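Local atomic coordinates of uncharacterized protein (Xanthomonas campestris pv. vesicatoria, PDB entry 4FC9), a protein that is a type III effector (XopL) secreted into plant hosts, of which this all-helical, bilobal C-terminal domain has no assigned function. Residues L45-D50 against V184-Q189; R53-E58 against K157-W162. All blocks are in the same frame, centred on the assembly; numbering follows the deposited sequence.

Contact 1 of 2, residues L45-D50 against V184-Q189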
ATOM      1  N   LEU A  45       4.442  -6.605  -7.602  1.00 18.23           N
ATOM      2  CA  LEU A  45       5.057  -5.442  -8.235  1.00 21.45           C
ATOM      3  C   LEU A  45       5.762  -5.858  -9.507  1.00 23.57           C
ATOM      4  O   LEU A  45       5.683  -5.169 -10.522  1.00 22.82           O
ATOM      5  CB  LEU A  45       6.067  -4.790  -7.298  1.00 17.60           C
ATOM      6  CG  LEU A  45       5.473  -3.934  -6.196  1.00 17.71           C
ATOM      7  CD1 LEU A  45       6.591  -3.291  -5.404  1.00 19.90           C
ATOM      8  CD2 LEU A  45       4.559  -2.890  -6.805  1.00 20.73           C
ATOM      9  N   SER A  46       6.462  -6.986  -9.441  0.58 22.52           N
ATOM     10  CA  SER A  46       7.122  -7.535 -10.612  0.58 21.98           C
ATOM     11  C   SER A  46       6.092  -7.849 -11.686  0.58 23.23           C
ATOM     12  O   SER A  46       6.285  -7.524 -12.851  0.58 25.63           O
ATOM     13  CB  SER A  46       7.889  -8.803 -10.251  0.58 22.56           C
ATOM     14  OG  SER A  46       8.583  -9.298 -11.379  0.58 27.11           O
ATOM     15  N   THR A  47       4.995  -8.479 -11.285  1.00 22.31           N
ATOM     16  CA  THR A  47       3.933  -8.818 -12.217  1.00 19.72           C
ATOM     17  C   THR A  47       3.420  -7.554 -12.910  1.00 21.64           C
ATOM     18  O   THR A  47       3.356  -7.490 -14.137  1.00 23.74           O
ATOM     19  CB  THR A  47       2.783  -9.552 -11.509  1.00 20.28           C
ATOM     20  OG1 THR A  47       3.287 -10.758 -10.924  1.00 24.14           O
ATOM     21  CG2 THR A  47       1.685  -9.914 -12.495  1.00 18.82           C
ATOM     22  N   VAL A  48       3.111  -6.530 -12.126  1.00 21.06           N
ATOM     23  CA  VAL A  48       2.588  -5.283 -12.676  1.00 21.37           C
ATOM     24  C   VAL A  48       3.582  -4.523 -13.568  1.00 22.71           C
ATOM     25  O   VAL A  48       3.236  -4.091 -14.665  1.00 20.97           O
ATOM     26  CB  VAL A  48       2.102  -4.341 -11.554  1.00 19.45           C
ATOM     27  CG1 VAL A  48       1.750  -2.971 -12.117  1.00 20.86           C
ATOM     28  CG2 VAL A  48       0.918  -4.952 -10.834  1.00 14.00           C
ATOM     29  N   ILE A  49       4.808  -4.353 -13.086  1.00 19.93           N
ATOM     30  CA  ILE A  49       5.773  -3.470 -13.734  1.00 20.93           C
ATOM     31  C   ILE A  49       6.614  -4.182 -14.792  1.00 23.61           C
ATOM     32  O   ILE A  49       6.785  -3.676 -15.896  1.00 28.31           O
ATOM     33  CB  ILE A  49       6.672  -2.781 -12.686  1.00 23.18           C
ATOM     34  CG1 ILE A  49       5.821  -1.866 -11.800  1.00 18.56           C
ATOM     35  CG2 ILE A  49       7.788  -1.994 -13.355  1.00 24.62           C
ATOM     36  CD1 ILE A  49       6.552  -1.315 -10.605  1.00 20.94           C
ATOM     37  N   ASP A  50       7.127  -5.360 -14.453  1.00 27.29           N
ATOM     38  CA  ASP A  50       7.922  -6.152 -15.386  1.00 28.56           C
ATOM     39  C   ASP A  50       7.034  -6.851 -16.415  1.00 29.02           C
ATOM     40  O   ASP A  50       7.182  -6.647 -17.621  1.00 32.56           O
ATOM     41  CB  ASP A  50       8.743  -7.201 -14.630  1.00 38.45           C
ATOM     42  CG  ASP A  50      10.222  -7.084 -14.885  1.00 55.55           C
ATOM     43  OD1 ASP A  50      10.681  -7.558 -15.944  1.00 63.56           O
ATOM     44  OD2 ASP A  50      10.928  -6.538 -14.014  1.00 64.49           O
ATOM     45  N   VAL A 184      -4.457 -13.331  -4.849  1.00 26.56           N
ATOM     46  CA  VAL A 184      -3.543 -12.671  -5.757  1.00 26.11           C
ATOM     47  C   VAL A 184      -3.013 -13.706  -6.732  1.00 24.93           C
ATOM     48  O   VAL A 184      -2.936 -14.894  -6.417  1.00 30.64           O
ATOM     49  CB  VAL A 184      -2.395 -11.957  -5.010  1.00 30.93           C
ATOM     50  CG1 VAL A 184      -2.938 -11.254  -3.777  1.00 33.28           C
ATOM     51  CG2 VAL A 184      -1.303 -12.930  -4.628  1.00 32.30           C
ATOM     52  N   HIS A 185      -2.676 -13.261  -7.933  1.00 26.47           N
ATOM     53  CA  HIS A 185      -2.316 -14.189  -8.987  1.00 25.86           C
ATOM     54  C   HIS A 185      -0.982 -13.843  -9.614  1.00 24.68           C
ATOM     55  O   HIS A 185      -0.859 -12.881 -10.365  1.00 27.15           O
ATOM     56  CB  HIS A 185      -3.427 -14.252 -10.025  1.00 23.49           C
ATOM     57  CG  HIS A 185      -4.764 -14.580  -9.439  1.00 26.26           C
ATOM     58  ND1 HIS A 185      -5.198 -15.875  -9.256  1.00 28.23           N
ATOM     59  CD2 HIS A 185      -5.752 -13.783  -8.970  1.00 25.51           C
ATOM     60  CE1 HIS A 185      -6.402 -15.862  -8.714  1.00 29.07           C
ATOM     61  NE2 HIS A 185      -6.762 -14.605  -8.529  1.00 26.15           N
ATOM     62  N   ILE A 186       0.022 -14.637  -9.273  1.00 24.74           N
ATOM     63  CA  ILE A 186       1.366 -14.446  -9.780  1.00 28.85           C
ATOM     64  C   ILE A 186       1.587 -15.393 -10.949  1.00 32.51           C
ATOM     65  O   ILE A 186       1.308 -16.588 -10.840  1.00 37.80           O
ATOM     66  CB  ILE A 186       2.411 -14.732  -8.682  1.00 30.25           C
ATOM     67  CG1 ILE A 186       2.107 -13.908  -7.426  1.00 26.83           C
ATOM     68  CG2 ILE A 186       3.823 -14.473  -9.192  1.00 30.96           C
ATOM     69  CD1 ILE A 186       1.988 -12.418  -7.661  1.00 20.30           C
ATOM     70  N   PRO A 187       2.072 -14.858 -12.082  1.00 28.32           N
ATOM     71  CA  PRO A 187       2.409 -15.669 -13.251  1.00 31.47           C
ATOM     72  C   PRO A 187       3.298 -16.847 -12.882  1.00 42.61           C
ATOM     73  O   PRO A 187       4.144 -16.739 -11.990  1.00 40.63           O
ATOM     74  CB  PRO A 187       3.185 -14.691 -14.130  1.00 28.14           C
ATOM     75  CG  PRO A 187       2.617 -13.375 -13.799  1.00 24.21           C
ATOM     76  CD  PRO A 187       2.276 -13.422 -12.336  1.00 23.64           C
ATOM     77  N   GLU A 188       3.106 -17.965 -13.577  1.00 56.27           N
ATOM     78  CA  GLU A 188       3.916 -19.162 -13.382  1.00 68.12           C
ATOM     79  C   GLU A 188       5.360 -18.908 -13.821  1.00 75.62           C
ATOM     80  O   GLU A 188       6.220 -19.787 -13.726  1.00 80.90           O
ATOM     81  CB  GLU A 188       3.305 -20.336 -14.155  1.00 71.47           C
ATOM     82  CG  GLU A 188       1.842 -20.604 -13.803  1.00 71.83           C
ATOM     83  CD  GLU A 188       1.220 -21.720 -14.631  1.00 78.67           C
ATOM     84  OE1 GLU A 188       1.858 -22.174 -15.607  1.00 79.24           O
ATOM     85  OE2 GLU A 188       0.088 -22.141 -14.302  1.00 80.89           O
ATOM     86  N   GLN A 189       5.603 -17.695 -14.308  1.00 74.99           N
ATOM     87  CA  GLN A 189       6.935 -17.224 -14.653  1.00 74.70           C
ATOM     88  C   GLN A 189       7.634 -16.583 -13.455  1.00 73.54           C
ATOM     89  O   GLN A 189       8.664 -17.081 -13.003  1.00 78.20           O
ATOM     90  CB  GLN A 189       6.856 -16.225 -15.809  1.00 73.50           C
ATOM     91  CG  GLN A 189       8.120 -15.406 -16.005  1.00 79.14           C
ATOM     92  CD  GLN A 189       8.318 -14.978 -17.445  1.00 85.84           C
ATOM     93  OE1 GLN A 189       7.750 -15.572 -18.360  1.00 90.75           O
ATOM     94  NE2 GLN A 189       9.130 -13.947 -17.654  1.00 84.94           N
TER
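With chi1 at -60°, Thr47 sets OG1 beside its own backbone N and CG2 anti to it; OG1 faces Pro187 and the end of Ile186, while CG2 packs on the Pro187 ring. In this all-helical fold the contact sets an irregular tail segment, Val184-Gln189, extended through Pro187, against Thr47 near the C-terminal end of helix 32-49. Thr47 and Pro187 reach toward each other: CG2 of Thr47 stands 3.6 Å from Pro187 CD and 3.8 Å from Pro187 CG, an apolar touch at the corner of the ring. On the other branch, Thr47 OG1 lies 3.2 Å from Pro187 CD, although the polar need of that hydroxyl is met inside its own helix, by the carbonyl O of Ala43. Ile186 crosses the threonine obliquely; its chi1 of -53° holds CG1 beside the backbone N, from where it carries CD1 to Thr47 OG1, and the side chain also packs on Ala43 and Met44. The closest CA pair across the two segments is that of Thr47 and Ile186, 6.6 Å apart. Around this patch, Arg53 packs on Pro187, and Ile186 CD1 ends 3.9 Å from Thr47 OG1.

Contact 2 of 2, residues R53-E58 against K157-W162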
ATOM      1  N   ARG A  53       1.243  -7.240 -16.185  1.00 23.40           N
ATOM      2  CA  ARG A  53       0.067  -8.060 -15.938  1.00 20.53           C
ATOM      3  C   ARG A  53      -0.601  -7.703 -14.608  1.00 18.50           C
ATOM      4  O   ARG A  53       0.005  -7.081 -13.735  1.00 18.96           O
ATOM      5  CB  ARG A  53       0.436  -9.549 -15.993  1.00 21.55           C
ATOM      6  CG  ARG A  53       0.838 -10.013 -17.389  1.00 21.43           C
ATOM      7  CD  ARG A  53       1.520 -11.370 -17.377  1.00 25.59           C
ATOM      8  NE  ARG A  53       0.625 -12.449 -16.963  1.00 27.01           N
ATOM      9  CZ  ARG A  53       0.925 -13.742 -17.055  1.00 27.54           C
ATOM     10  NH1 ARG A  53       2.094 -14.122 -17.551  1.00 25.34           N
ATOM     11  NH2 ARG A  53       0.055 -14.657 -16.654  1.00 27.24           N
ATOM     12  N   ASN A  54      -1.859  -8.110 -14.482  1.00 20.18           N
ATOM     13  CA  ASN A  54      -2.736  -7.746 -13.380  1.00 19.81           C
ATOM     14  C   ASN A  54      -2.855  -8.906 -12.385  1.00 19.38           C
ATOM     15  O   ASN A  54      -3.576  -9.869 -12.641  1.00 19.59           O
ATOM     16  CB  ASN A  54      -4.114  -7.413 -13.969  1.00 20.64           C
ATOM     17  CG  ASN A  54      -5.081  -6.829 -12.954  1.00 20.74           C
ATOM     18  OD1 ASN A  54      -4.862  -6.886 -11.746  1.00 19.15           O
ATOM     19  ND2 ASN A  54      -6.175  -6.271 -13.455  1.00 23.67           N
ATOM     20  N   PRO A  55      -2.157  -8.813 -11.238  1.00 19.58           N
ATOM     21  CA  PRO A  55      -2.159  -9.904 -10.255  1.00 22.44           C
ATOM     22  C   PRO A  55      -3.470 -10.032  -9.486  1.00 19.83           C
ATOM     23  O   PRO A  55      -3.609 -10.929  -8.656  1.00 23.41           O
ATOM     24  CB  PRO A  55      -1.034  -9.505  -9.295  1.00 22.43           C
ATOM     25  CG  PRO A  55      -0.990  -8.025  -9.374  1.00 19.82           C
ATOM     26  CD  PRO A  55      -1.298  -7.696 -10.811  1.00 16.93           C
ATOM     27  N   PHE A  56      -4.418  -9.146  -9.762  1.00 19.82           N
ATOM     28  CA  PHE A  56      -5.670  -9.125  -9.022  1.00 19.23           C
ATOM     29  C   PHE A  56      -6.755  -9.940  -9.706  1.00 20.17           C
ATOM     30  O   PHE A  56      -7.829 -10.145  -9.146  1.00 23.60           O
ATOM     31  CB  PHE A  56      -6.125  -7.683  -8.784  1.00 20.63           C
ATOM     32  CG  PHE A  56      -5.186  -6.900  -7.906  1.00 20.59           C
ATOM     33  CD1 PHE A  56      -5.193  -7.076  -6.533  1.00 21.24           C
ATOM     34  CD2 PHE A  56      -4.283  -6.005  -8.454  1.00 19.55           C
ATOM     35  CE1 PHE A  56      -4.318  -6.366  -5.720  1.00 23.44           C
ATOM     36  CE2 PHE A  56      -3.407  -5.290  -7.651  1.00 21.13           C
ATOM     37  CZ  PHE A  56      -3.424  -5.469  -6.280  1.00 21.31           C
ATOM     38  N   LEU A  57      -6.465 -10.413 -10.912  1.00 16.49           N
ATOM     39  CA  LEU A  57      -7.401 -11.263 -11.632  1.00 18.69           C
ATOM     40  C   LEU A  57      -6.799 -12.630 -11.900  1.00 23.95           C
ATOM     41  O   LEU A  57      -5.603 -12.752 -12.158  1.00 27.76           O
ATOM     42  CB  LEU A  57      -7.835 -10.611 -12.947  1.00 18.48           C
ATOM     43  CG  LEU A  57      -8.758  -9.395 -12.862  1.00 18.68           C
ATOM     44  CD1 LEU A  57      -8.900  -8.749 -14.224  1.00 18.73           C
ATOM     45  CD2 LEU A  57     -10.119  -9.787 -12.310  1.00 19.33           C
ATOM     46  N   GLU A  58      -7.647 -13.651 -11.828  1.00 22.21           N
ATOM     47  CA  GLU A  58      -7.273 -15.022 -12.133  1.00 21.41           C
ATOM     48  C   GLU A  58      -6.495 -15.115 -13.443  1.00 23.92           C
ATOM     49  O   GLU A  58      -6.922 -14.598 -14.472  1.00 25.43           O
ATOM     50  CB  GLU A  58      -8.533 -15.883 -12.208  1.00 25.59           C
ATOM     51  CG  GLU A  58      -8.269 -17.363 -12.361  1.00 30.56           C
ATOM     52  CD  GLU A  58      -9.544 -18.174 -12.444  1.00 34.41           C
ATOM     53  OE1 GLU A  58     -10.629 -17.572 -12.589  1.00 39.98           O
ATOM     54  OE2 GLU A  58      -9.465 -19.414 -12.366  1.00 36.07           O
ATOM     55  N   LYS A 157       0.057   1.166  -7.186  1.00 18.81           N
ATOM     56  CA  LYS A 157      -0.519   1.675  -5.949  1.00 17.82           C
ATOM     57  C   LYS A 157      -1.409   0.627  -5.287  1.00 16.01           C
ATOM     58  O   LYS A 157      -1.427   0.507  -4.065  1.00 15.01           O
ATOM     59  CB  LYS A 157      -1.288   2.982  -6.167  1.00 17.82           C
ATOM     60  CG  LYS A 157      -1.907   3.548  -4.886  1.00 18.58           C
ATOM     61  CD  LYS A 157      -0.860   3.924  -3.842  1.00 19.46           C
ATOM     62  CE  LYS A 157      -0.048   5.124  -4.287  1.00 17.70           C
ATOM     63  NZ  LYS A 157       0.860   5.613  -3.213  1.00 22.33           N
ATOM     64  N   ALA A 158      -2.138  -0.138  -6.092  1.00 15.78           N
ATOM     65  CA  ALA A 158      -3.000  -1.179  -5.547  1.00 15.56           C
ATOM     66  C   ALA A 158      -2.184  -2.259  -4.851  1.00 15.15           C
ATOM     67  O   ALA A 158      -2.595  -2.787  -3.822  1.00 18.30           O
ATOM     68  CB  ALA A 158      -3.873  -1.778  -6.632  1.00 13.40           C
ATOM     69  N   VAL A 159      -1.024  -2.584  -5.411  1.00 17.05           N
ATOM     70  CA  VAL A 159      -0.119  -3.548  -4.785  1.00 16.51           C
ATOM     71  C   VAL A 159       0.423  -2.987  -3.475  1.00 17.37           C
ATOM     72  O   VAL A 159       0.536  -3.709  -2.482  1.00 19.87           O
ATOM     73  CB  VAL A 159       1.047  -3.939  -5.722  1.00 16.18           C
ATOM     74  CG1 VAL A 159       2.045  -4.826  -4.989  1.00 17.08           C
ATOM     75  CG2 VAL A 159       0.529  -4.639  -6.966  1.00 17.41           C
ATOM     76  N   GLN A 160       0.743  -1.694  -3.473  1.00 17.73           N
ATOM     77  CA  GLN A 160       1.160  -1.006  -2.252  1.00 19.55           C
ATOM     78  C   GLN A 160       0.128  -1.186  -1.163  1.00 18.23           C
ATOM     79  O   GLN A 160       0.469  -1.491  -0.021  1.00 20.16           O
ATOM     80  CB  GLN A 160       1.344   0.493  -2.487  1.00 19.98           C
ATOM     81  CG  GLN A 160       2.707   0.891  -2.980  1.00 21.98           C
ATOM     82  CD  GLN A 160       3.033   2.328  -2.646  1.00 21.94           C
ATOM     83  OE1 GLN A 160       2.252   3.229  -2.931  1.00 26.80           O
ATOM     84  NE2 GLN A 160       4.182   2.549  -2.027  1.00 20.49           N
HETATM   85  N   MSE A 161      -1.135  -0.984  -1.519  1.00 18.03           N
HETATM   86  CA  MSE A 161      -2.199  -1.107  -0.546  1.00 19.14           C
HETATM   87  C   MSE A 161      -2.388  -2.548  -0.109  1.00 19.98           C
HETATM   88  O   MSE A 161      -2.759  -2.809   1.039  1.00 19.70           O
HETATM   89  CB  MSE A 161      -3.518  -0.545  -1.062  1.00 19.18           C
HETATM   90  CG  MSE A 161      -4.524  -0.448   0.072  1.00 21.92           C
HETATM   91 SE   MSE A 161      -6.263   0.120  -0.402  0.76 35.60          SE
HETATM   92  CE  MSE A 161      -7.189  -0.478   1.219  1.00 21.22           C
ATOM     93  N   TRP A 162      -2.125  -3.486  -1.014  1.00 17.07           N
ATOM     94  CA  TRP A 162      -2.204  -4.885  -0.635  1.00 19.35           C
ATOM     95  C   TRP A 162      -1.217  -5.166   0.484  1.00 20.09           C
ATOM     96  O   TRP A 162      -1.569  -5.779   1.488  1.00 17.98           O
ATOM     97  CB  TRP A 162      -1.942  -5.819  -1.810  1.00 18.28           C
ATOM     98  CG  TRP A 162      -2.140  -7.251  -1.414  1.00 22.86           C
ATOM     99  CD1 TRP A 162      -3.303  -7.965  -1.470  1.00 24.13           C
ATOM    100  CD2 TRP A 162      -1.155  -8.133  -0.862  1.00 23.07           C
ATOM    101  NE1 TRP A 162      -3.097  -9.243  -1.006  1.00 23.95           N
ATOM    102  CE2 TRP A 162      -1.786  -9.370  -0.626  1.00 23.54           C
ATOM    103  CE3 TRP A 162       0.204  -7.998  -0.554  1.00 21.55           C
ATOM    104  CZ2 TRP A 162      -1.104 -10.466  -0.094  1.00 22.12           C
ATOM    105  CZ3 TRP A 162       0.879  -9.087  -0.029  1.00 21.99           C
ATOM    106  CH2 TRP A 162       0.224 -10.304   0.197  1.00 19.69           C
TER
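Phe56 is the bump of this contact: its ring projects from a type I beta turn, Asn54 to Leu57, onto the flank of helix 152-171, where Ala158 and Val159 receive its far end. The short side chain of Ala158 makes the shallow part of the hollow, with CB 3.7 Å from Phe56 CE2, approaching the ring obliquely. Val159 forms the neighbouring wall. Its chi1 of 174° turns CG2 beside its backbone N, and this methyl lies 4.0 Å from Phe56 CE2. The rim of the ring also meets helix backbone: Phe56 CZ is 3.7 Å from both C and O of the Ala158 carbonyl, and Val159 N sits at the ring edge, near its plane, 3.9 Å from Phe56 CZ. A second, smaller bump is Pro55, whose CG comes within 4.4 Å of the same Val159 CG2, a looser fit in which one methyl touches both residues. Leu81 and Met84 of helix 79-88, Met44 of helix 32-49 and Leu155 add further apolar contacts to the phenylalanine, so the turn feeds its ring into a site where three helices converge. The turn is braced from within by an Asx turn: the backbone N of Phe56 donates to Asn54 OD1 at 3.0 Å, with an N-H...O angle of 153° and the donor 38° out of the carbonyl plane.

How the contacts relate
From the N terminus, the chain runs down helix 32-49, whose C-terminal end holds the first half of contact 1, leaves the helix and, a few residues on, forms the turn of contact 2. It then makes helices 79-88, 91-101 and 112-129 before helix 152-171 closes the inner loop at contact 2. The tail closes the outer loop at contact 1, so contact 2 is nested within it. Their centres are about 9 Å apart, and two probable hydrogen bonds join them: Thr47 O to Arg53 N, 3.0 Å, and His185 N to Pro55 O, 2.6 Å. Contact 1 ties the end of helix 32-49 to the tail; contact 2 ties the following turn to helix 152-171.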